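Local atomic coordinates of copper-transporting ATPase (Sulfolobus solfataricus, PDB entry 2YJ4), a protein that probably couples ATP hydrolysis to moving copper ions across the cell membrane, this chain being the catalytic nucleotide-binding and phosphorylation part of the pump. Residues D218-M223 / V233-L238; I28-F33 / G152-I157. The protein carries 1 engineered substitution. One frame throughout, in Å; residues are numbered along the deposited sequence.

Contact 1: D218-M223 / V233-L238; sequences DVSVAM and VADIIL
Ser220 and Asp235 interlock through two first torsions: the serine tucks OG between its own backbone N and carbonyl carbon (chi1 53°), while the aspartate keeps its carboxylate beside its backbone N (chi1 -68°). Ser220 N then donates to Asp235 OD2 at 2.9 Å, meeting it on the anti side and 24° out of the carboxylate plane, and Asp235 N returns a bond to Ser220 OG, also 2.9 Å. A weak hydrogen bond from the hydroxyl OG to OD2 of Asp235 completes the ring. The other carboxylate oxygen, OD1, is held by Asn18, which should limit rotation of the group. Beyond this clasp the strands run as a regular parallel ladder, Ile236 N to Ser220 O (3.0 Å), Ala222 N to Ile236 O (2.9 Å) and Leu238 N to Ala222 O. Val221 CG1 lies obliquely across Ile236 CG2, 4.1 Å away; on the reverse face Ala222 CB presses on Ala234 CB at 3.5 Å and meets Ile237 CD1. Together with helix 228-231 the strands form a beta-alpha-beta unit: helix 243-250 packs on Val221, Met223 and Leu238, Leu214 of helix 211-216 touches Ser220, and strand 201-205 pairs with the far edge of 219-223.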
loop_
_atom_site.group_PDB
_atom_site.type_symbol
_atom_site.label_atom_id
_atom_site.label_comp_id
_atom_site.label_asym_id
_atom_site.label_seq_id
_atom_site.Cartn_x
_atom_site.Cartn_y
_atom_site.Cartn_z
ATOM N N ASP A 218 -10.374 -17.300 3.239
ATOM C CA ASP A 218 -11.378 -17.968 4.060
ATOM C C ASP A 218 -12.124 -16.941 4.898
ATOM O O ASP A 218 -13.324 -17.022 5.086
ATOM C CB ASP A 218 -10.725 -19.057 4.927
ATOM C CG ASP A 218 -10.294 -20.270 4.103
ATOM O OD1 ASP A 218 -11.157 -21.149 3.842
ATOM O OD2 ASP A 218 -9.106 -20.329 3.701
ATOM N N VAL A 219 -11.399 -15.960 5.402
ATOM C CA VAL A 219 -12.053 -14.767 5.916
ATOM C C VAL A 219 -11.261 -13.555 5.458
ATOM O O VAL A 219 -10.028 -13.556 5.474
ATOM C CB VAL A 219 -12.265 -14.797 7.448
ATOM C CG1 VAL A 219 -11.419 -15.888 8.086
ATOM C CG2 VAL A 219 -11.991 -13.433 8.074
ATOM N N SER A 220 -11.983 -12.536 5.018
ATOM C CA SER A 220 -11.348 -11.395 4.409
ATOM C C SER A 220 -11.679 -10.108 5.159
ATOM O O SER A 220 -12.836 -9.852 5.493
ATOM C CB SER A 220 -11.776 -11.293 2.945
ATOM O OG SER A 220 -13.186 -11.302 2.836
ATOM N N VAL A 221 -10.647 -9.312 5.408
ATOM C CA VAL A 221 -10.806 -8.004 5.997
ATOM C C VAL A 221 -10.317 -6.914 5.043
ATOM O O VAL A 221 -9.204 -6.974 4.539
ATOM C CB VAL A 221 -10.034 -7.898 7.330
ATOM C CG1 VAL A 221 -10.397 -6.606 8.046
ATOM C CG2 VAL A 221 -10.330 -9.108 8.225
ATOM N N ALA A 222 -11.160 -5.921 4.795
ATOM C CA ALA A 222 -10.753 -4.733 4.054
ATOM C C ALA A 222 -10.495 -3.572 5.033
ATOM O O ALA A 222 -11.129 -3.479 6.090
ATOM C CB ALA A 222 -11.812 -4.358 3.059
ATOM N N MET A 223 -9.558 -2.695 4.690
ATOM C CA MET A 223 -9.309 -1.510 5.494
ATOM C C MET A 223 -10.415 -0.474 5.309
ATOM O O MET A 223 -11.123 -0.477 4.298
ATOM C CB MET A 223 -7.974 -0.889 5.109
ATOM C CG MET A 223 -6.789 -1.789 5.380
ATOM S SD MET A 223 -6.594 -2.159 7.123
ATOM C CE MET A 223 -6.309 -0.502 7.768
ATOM N N VAL A 233 -16.354 -7.083 -1.238
ATOM C CA VAL A 233 -15.975 -8.487 -1.330
ATOM C C VAL A 233 -15.441 -9.009 0.013
ATOM O O VAL A 233 -15.287 -10.226 0.202
ATOM C CB VAL A 233 -14.948 -8.710 -2.478
ATOM C CG1 VAL A 233 -13.589 -9.137 -1.935
ATOM C CG2 VAL A 233 -15.485 -9.720 -3.463
ATOM N N ALA A 234 -15.184 -8.074 0.934
ATOM C CA ALA A 234 -14.655 -8.376 2.267
ATOM C C ALA A 234 -15.725 -8.846 3.242
ATOM O O ALA A 234 -16.850 -8.351 3.214
ATOM C CB ALA A 234 -13.953 -7.174 2.835
ATOM N N ASP A 235 -15.363 -9.793 4.107
ATOM C CA ASP A 235 -16.256 -10.249 5.164
ATOM C C ASP A 235 -16.387 -9.166 6.228
ATOM O O ASP A 235 -17.458 -8.964 6.784
ATOM C CB ASP A 235 -15.722 -11.526 5.819
ATOM C CG ASP A 235 -15.760 -12.718 4.891
ATOM O OD1 ASP A 235 -16.824 -12.949 4.276
ATOM O OD2 ASP A 235 -14.721 -13.413 4.771
ATOM N N ILE A 236 -15.279 -8.476 6.486
ATOM C CA ILE A 236 -15.182 -7.497 7.550
ATOM C C ILE A 236 -14.545 -6.211 7.049
ATOM O O ILE A 236 -13.584 -6.251 6.279
ATOM C CB ILE A 236 -14.304 -8.033 8.693
ATOM C CG1 ILE A 236 -14.912 -9.309 9.284
ATOM C CG2 ILE A 236 -14.117 -6.978 9.764
ATOM C CD1 ILE A 236 -14.021 -9.996 10.287
ATOM N N ILE A 237 -15.070 -5.071 7.485
ATOM C CA ILE A 237 -14.402 -3.808 7.242
ATOM C C ILE A 237 -13.844 -3.245 8.536
ATOM O O ILE A 237 -14.593 -2.986 9.480
ATOM C CB ILE A 237 -15.335 -2.737 6.663
ATOM C CG1 ILE A 237 -16.219 -3.300 5.560
ATOM C CG2 ILE A 237 -14.511 -1.608 6.119
ATOM C CD1 ILE A 237 -15.440 -3.772 4.369
ATOM N N LEU A 238 -12.529 -3.054 8.576
ATOM C CA LEU A 238 -11.899 -2.300 9.644
ATOM C C LEU A 238 -12.103 -0.820 9.385
ATOM O O LEU A 238 -11.189 -0.145 8.946
ATOM C CB LEU A 238 -10.401 -2.583 9.701
ATOM C CG LEU A 238 -9.820 -3.337 10.895
ATOM C CD1 LEU A 238 -8.319 -3.073 11.015
ATOM C CD2 LEU A 238 -10.523 -2.945 12.170
#

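Contact 2: I28-F33 / G152-I157; sequences IDTIIF and GLKIII
Strand 30-33 and strand 154-157 run parallel, their axes inclined by 19°, with Ile31 at the centre of the ladder: its N reaches Lys154 O at 2.8 Å almost straight, its O accepts Ile156 N, and Asp29 O and Phe33 N carry the pairing on at either end. Leu153 brings CD2 to 3.3 Å from Asp29 CA and to 3.6 Å from Ile28 CD1, the leucine and Ile28 side chains crossing at about a right angle. Further along the same hydrophobic side, Phe33 offers its ring edge, CD2, to Ile155 CG2 at 4.0 Å. On the reverse face Lys154 bends at its third torsion (37°) and lies alongside Thr30, putting CE 3.0 Å from the threonine OG1. That hydroxyl donates to Asp29 OD1 at 2.8 Å, to which Lys200 N adds a weak bond. A valine in place of Thr30 would probably cost OD1 its hydroxyl donor and leave the carboxylate less firmly fixed. Lys154 NZ lies 5.3 Å from Asp29 OD1, too far for a salt bridge, so any attraction is probably weak. Apolar branches and backbone bonds thus knit the core, while polar groups gather at the end away from ATP-binding Lys35 and Ser159.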
loop_
_atom_site.group_PDB
_atom_site.type_symbol
_atom_site.label_atom_id
_atom_site.label_comp_id
_atom_site.label_asym_id
_atom_site.label_seq_id
_atom_site.Cartn_x
_atom_site.Cartn_y
_atom_site.Cartn_z
ATOM N N ILE A 28 -8.903 -20.338 11.557
ATOM C CA ILE A 28 -7.798 -19.761 10.789
ATOM C C ILE A 28 -6.442 -20.020 11.443
ATOM O O ILE A 28 -6.288 -19.904 12.657
ATOM C CB ILE A 28 -7.983 -18.233 10.416
ATOM C CG1 ILE A 28 -7.620 -17.322 11.587
ATOM C CG2 ILE A 28 -9.380 -17.934 9.844
ATOM C CD1 ILE A 28 -6.138 -17.025 11.665
ATOM N N ASP A 29 -5.465 -20.372 10.616
ATOM C CA ASP A 29 -4.124 -20.655 11.091
ATOM C C ASP A 29 -3.093 -19.812 10.344
ATOM O O ASP A 29 -1.909 -19.818 10.679
ATOM C CB ASP A 29 -3.820 -22.134 10.902
ATOM C CG ASP A 29 -4.142 -22.613 9.506
ATOM O OD1 ASP A 29 -3.812 -21.901 8.536
ATOM O OD2 ASP A 29 -4.739 -23.704 9.377
ATOM N N THR A 30 -3.547 -19.095 9.323
ATOM C CA THR A 30 -2.648 -18.296 8.501
ATOM C C THR A 30 -3.220 -16.903 8.288
ATOM O O THR A 30 -4.356 -16.753 7.835
ATOM C CB THR A 30 -2.402 -18.964 7.145
ATOM O OG1 THR A 30 -1.887 -20.285 7.351
ATOM C CG2 THR A 30 -1.413 -18.157 6.315
ATOM N N ILE A 31 -2.436 -15.889 8.641
ATOM C CA ILE A 31 -2.850 -14.495 8.491
ATOM C C ILE A 31 -1.980 -13.839 7.436
ATOM O O ILE A 31 -0.764 -13.714 7.625
ATOM C CB ILE A 31 -2.688 -13.691 9.808
ATOM C CG1 ILE A 31 -3.356 -14.414 10.968
ATOM C CG2 ILE A 31 -3.314 -12.293 9.676
ATOM C CD1 ILE A 31 -4.861 -14.230 10.999
ATOM N N ILE A 32 -2.583 -13.428 6.326
ATOM C CA ILE A 32 -1.798 -12.784 5.272
ATOM C C ILE A 32 -2.071 -11.293 5.172
ATOM O O ILE A 32 -3.217 -10.882 5.040
ATOM C CB ILE A 32 -2.061 -13.392 3.906
ATOM C CG1 ILE A 32 -1.732 -14.892 3.909
ATOM C CG2 ILE A 32 -1.218 -12.675 2.871
ATOM C CD1 ILE A 32 -2.170 -15.626 2.618
ATOM N N PHE A 33 -1.026 -10.484 5.260
ATOM C CA PHE A 33 -1.195 -9.055 5.080
ATOM C C PHE A 33 -0.754 -8.633 3.707
ATOM O O PHE A 33 0.384 -8.888 3.329
ATOM C CB PHE A 33 -0.360 -8.283 6.083
ATOM C CG PHE A 33 -0.858 -8.386 7.486
ATOM C CD1 PHE A 33 -1.815 -7.503 7.959
ATOM C CD2 PHE A 33 -0.371 -9.362 8.334
ATOM C CE1 PHE A 33 -2.274 -7.584 9.259
ATOM C CE2 PHE A 33 -0.824 -9.452 9.639
ATOM C CZ PHE A 33 -1.777 -8.559 10.104
ATOM N N GLY A 152 -0.915 -20.537 16.980
ATOM C CA GLY A 152 0.334 -20.864 16.328
ATOM C C GLY A 152 0.181 -20.285 14.948
ATOM O O GLY A 152 0.251 -20.994 13.943
ATOM N N LEU A 153 -0.066 -18.982 14.902
ATOM C CA LEU A 153 -0.402 -18.335 13.644
ATOM C C LEU A 153 0.817 -18.026 12.785
ATOM O O LEU A 153 1.768 -17.382 13.224
ATOM C CB LEU A 153 -1.258 -17.092 13.877
ATOM C CG LEU A 153 -2.678 -17.412 14.344
ATOM C CD1 LEU A 153 -3.515 -16.166 14.465
ATOM C CD2 LEU A 153 -3.325 -18.364 13.376
ATOM N N LYS A 154 0.775 -18.533 11.559
ATOM C CA LYS A 154 1.742 -18.179 10.526
ATOM C C LYS A 154 1.332 -16.852 9.892
ATOM O O LYS A 154 0.158 -16.612 9.573
ATOM C CB LYS A 154 1.822 -19.274 9.457
ATOM C CG LYS A 154 2.593 -18.876 8.211
ATOM C CD LYS A 154 2.496 -19.965 7.152
ATOM C CE LYS A 154 1.105 -20.599 7.172
ATOM N NZ LYS A 154 1.001 -21.816 6.326
ATOM N N ILE A 155 2.304 -15.975 9.725
ATOM C CA ILE A 155 2.013 -14.660 9.200
ATOM C C ILE A 155 2.770 -14.497 7.913
ATOM O O ILE A 155 3.967 -14.737 7.875
ATOM C CB ILE A 155 2.438 -13.560 10.172
ATOM C CG1 ILE A 155 1.645 -13.681 11.470
ATOM C CG2 ILE A 155 2.247 -12.202 9.527
ATOM C CD1 ILE A 155 1.867 -12.540 12.414
ATOM N N ILE A 156 2.060 -14.105 6.861
ATOM C CA ILE A 156 2.668 -13.883 5.566
ATOM C C ILE A 156 2.365 -12.464 5.106
ATOM O O ILE A 156 1.249 -11.960 5.297
ATOM C CB ILE A 156 2.124 -14.895 4.515
ATOM C CG1 ILE A 156 2.347 -16.340 4.990
ATOM C CG2 ILE A 156 2.758 -14.645 3.148
ATOM C CD1 ILE A 156 1.740 -17.400 4.083
ATOM N N ILE A 157 3.351 -11.812 4.502
ATOM C CA ILE A 157 3.101 -10.533 3.859
ATOM C C ILE A 157 3.234 -10.644 2.341
ATOM O O ILE A 157 4.183 -11.233 1.843
ATOM C CB ILE A 157 4.034 -9.453 4.358
ATOM C CG1 ILE A 157 3.872 -9.294 5.877
ATOM C CG2 ILE A 157 3.745 -8.141 3.618
ATOM C CD1 ILE A 157 4.823 -8.290 6.508
#

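In the fold
From the N terminus, after the edge strand 15-16, the chain lays down 28-33, then leaves the Rossmann-like HAD core to build the six-stranded antiparallel sheet, with Glu63 and His68 of the nucleotide site on the way. Contact 2 closes this excursion of 118 residues when 152-157 returns beside its starting strand. Contact 1 follows in series, neither crossing nor enclosing it, and closes a short loop of nine residues around helix 228-231. Both belong to one mixed sheet, where strand 201-205 stands between 30-34 and 219-223. The two also touch directly, Val219 CG1 lying 3.4 Å from Ile28 CG2. Local closure thus extends one flank of the sheet, and long-range closure anchors an inserted domain.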